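Local coordinates for protein APL1 (Anopheles gambiae, PDB 3O6N) that probably pairs with the leucine-rich repeat protein LRIM1 in a heterodimeric complex that regulates complement-like immunity in the mosquito, at residues E275-S280 with Q292-L297. Residues are numbered along the deposited sequence; the frame is centred on the assembly and turned at random.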
# COMPACT_ATOMS: atom_id res chain seq x y z
N GLU A 275 -7.50 -15.35 -6.61
CA GLU A 275 -8.13 -14.99 -7.89
C GLU A 275 -7.21 -14.24 -8.84
O GLU A 275 -7.31 -14.38 -10.06
CB GLU A 275 -9.40 -14.17 -7.67
CG GLU A 275 -10.53 -14.93 -6.98
CD GLU A 275 -11.83 -14.13 -6.94
OE1 GLU A 275 -11.92 -13.09 -7.63
OE2 GLU A 275 -12.76 -14.55 -6.22
N ARG A 276 -6.30 -13.44 -8.29
CA ARG A 276 -5.45 -12.57 -9.10
C ARG A 276 -3.97 -12.71 -8.73
O ARG A 276 -3.58 -12.48 -7.59
CB ARG A 276 -5.92 -11.11 -9.00
CG ARG A 276 -7.39 -10.92 -9.34
CD ARG A 276 -7.83 -9.45 -9.27
NE ARG A 276 -7.73 -8.90 -7.93
CZ ARG A 276 -8.68 -8.99 -7.00
NH1 ARG A 276 -9.81 -9.63 -7.26
NH2 ARG A 276 -8.50 -8.44 -5.80
N LEU A 277 -3.17 -13.08 -9.72
CA LEU A 277 -1.75 -13.32 -9.52
C LEU A 277 -0.96 -12.55 -10.56
O LEU A 277 -0.98 -12.89 -11.75
CB LEU A 277 -1.45 -14.82 -9.63
CG LEU A 277 0.00 -15.31 -9.53
CD1 LEU A 277 0.64 -14.87 -8.22
CD2 LEU A 277 0.06 -16.83 -9.66
N TYR A 278 -0.27 -11.50 -10.13
CA TYR A 278 0.52 -10.67 -11.04
C TYR A 278 2.00 -10.97 -10.89
O TYR A 278 2.54 -10.91 -9.79
CB TYR A 278 0.24 -9.19 -10.79
CG TYR A 278 -1.22 -8.81 -10.88
CD1 TYR A 278 -1.83 -8.55 -12.11
CD2 TYR A 278 -2.00 -8.69 -9.73
CE1 TYR A 278 -3.17 -8.19 -12.19
CE2 TYR A 278 -3.34 -8.34 -9.80
CZ TYR A 278 -3.92 -8.09 -11.03
OH TYR A 278 -5.25 -7.74 -11.09
N ILE A 279 2.64 -11.33 -12.00
CA ILE A 279 4.06 -11.66 -11.97
C ILE A 279 4.78 -11.06 -13.18
O ILE A 279 5.72 -11.66 -13.71
CB ILE A 279 4.29 -13.21 -11.97
CG1 ILE A 279 3.09 -13.93 -11.34
CG2 ILE A 279 5.57 -13.56 -11.24
CD1 ILE A 279 3.31 -15.42 -11.13
N SER A 280 4.36 -9.89 -13.63
CA SER A 280 4.98 -9.30 -14.81
C SER A 280 6.37 -8.78 -14.46
O SER A 280 6.67 -8.55 -13.29
CB SER A 280 4.13 -8.16 -15.38
OG SER A 280 4.34 -6.96 -14.65
N GLN A 292 -0.51 -28.93 -10.28
CA GLN A 292 -1.75 -28.69 -9.55
C GLN A 292 -2.21 -27.26 -9.80
O GLN A 292 -1.70 -26.32 -9.19
CB GLN A 292 -1.58 -28.94 -8.05
CG GLN A 292 -2.86 -28.78 -7.25
CD GLN A 292 -2.70 -29.15 -5.79
OE1 GLN A 292 -2.04 -30.13 -5.45
NE2 GLN A 292 -3.29 -28.35 -4.91
N PRO A 293 -3.16 -27.09 -10.73
CA PRO A 293 -3.64 -25.75 -11.06
C PRO A 293 -4.31 -25.10 -9.86
O PRO A 293 -4.73 -25.78 -8.92
CB PRO A 293 -4.67 -26.00 -12.15
CG PRO A 293 -4.25 -27.31 -12.77
CD PRO A 293 -3.72 -28.12 -11.62
N ILE A 294 -4.38 -23.77 -9.89
CA ILE A 294 -5.08 -23.00 -8.88
C ILE A 294 -6.51 -22.83 -9.37
O ILE A 294 -6.76 -22.05 -10.28
CB ILE A 294 -4.41 -21.63 -8.67
CG1 ILE A 294 -2.93 -21.82 -8.34
CG2 ILE A 294 -5.13 -20.83 -7.58
CD1 ILE A 294 -2.10 -20.57 -8.50
N PRO A 295 -7.44 -23.60 -8.79
CA PRO A 295 -8.82 -23.72 -9.27
C PRO A 295 -9.55 -22.39 -9.38
O PRO A 295 -10.31 -22.17 -10.33
CB PRO A 295 -9.49 -24.58 -8.18
CG PRO A 295 -8.38 -25.32 -7.54
CD PRO A 295 -7.20 -24.41 -7.58
N THR A 296 -9.31 -21.50 -8.42
CA THR A 296 -10.04 -20.24 -8.33
C THR A 296 -9.42 -19.10 -9.13
O THR A 296 -9.98 -18.00 -9.17
CB THR A 296 -10.17 -19.79 -6.85
OG1 THR A 296 -8.87 -19.79 -6.25
CG2 THR A 296 -11.07 -20.73 -6.08
N LEU A 297 -8.28 -19.34 -9.76
CA LEU A 297 -7.54 -18.26 -10.42
C LEU A 297 -8.30 -17.68 -11.62
O LEU A 297 -8.81 -18.43 -12.46
CB LEU A 297 -6.14 -18.71 -10.83
CG LEU A 297 -5.13 -17.59 -11.07
CD1 LEU A 297 -4.86 -16.82 -9.78
CD2 LEU A 297 -3.83 -18.14 -11.65
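Leu277 and Leu297 meet where a strand faces the turn that leads into the next one, and their meeting shows how apolar side chains join a strand of a solenoid to the loop that returns to the next strand. The apolar part of the contact centres on CD1 of Leu297, which lies 4.0 Å from CB of Leu277; more loosely, CD2 of Leu277 approaches CD1 of Ile294 at 4.5 Å. With CG of Leu297 opposite its backbone nitrogen (chi1 -160°), CD1 is placed against both Leu277 and Glu275, while the side chain of Leu277 sets off toward residues 292-297. Leu300 and Val253, on the strands flanking 276-278, also touch Leu277.

This is the leucine-rich repeat arrangement: short parallel strands line one face, and the buried leucines fill the interior behind them. Residues 292-297 belong to the loop that returns to strand 299-301, and a type I turn from Ile294 to Leu297, closed by Leu297 N to Ile294 O at 3.2 Å, brings both apolar residues to the same interior.

Van der Waals contacts with the backbone form the second group. CD1 of Leu297 rests 3.5 Å from Glu275 O, while CG of Glu275 passes 3.8 Å from Thr296 O before the extended chain carries the carboxylate onward.

No hydrogen bond runs between the two segments themselves; the polar links go to flanking residues, Thr296 OG1 to Leu274 O and the backbone of Glu275 to Lys298 and Val299.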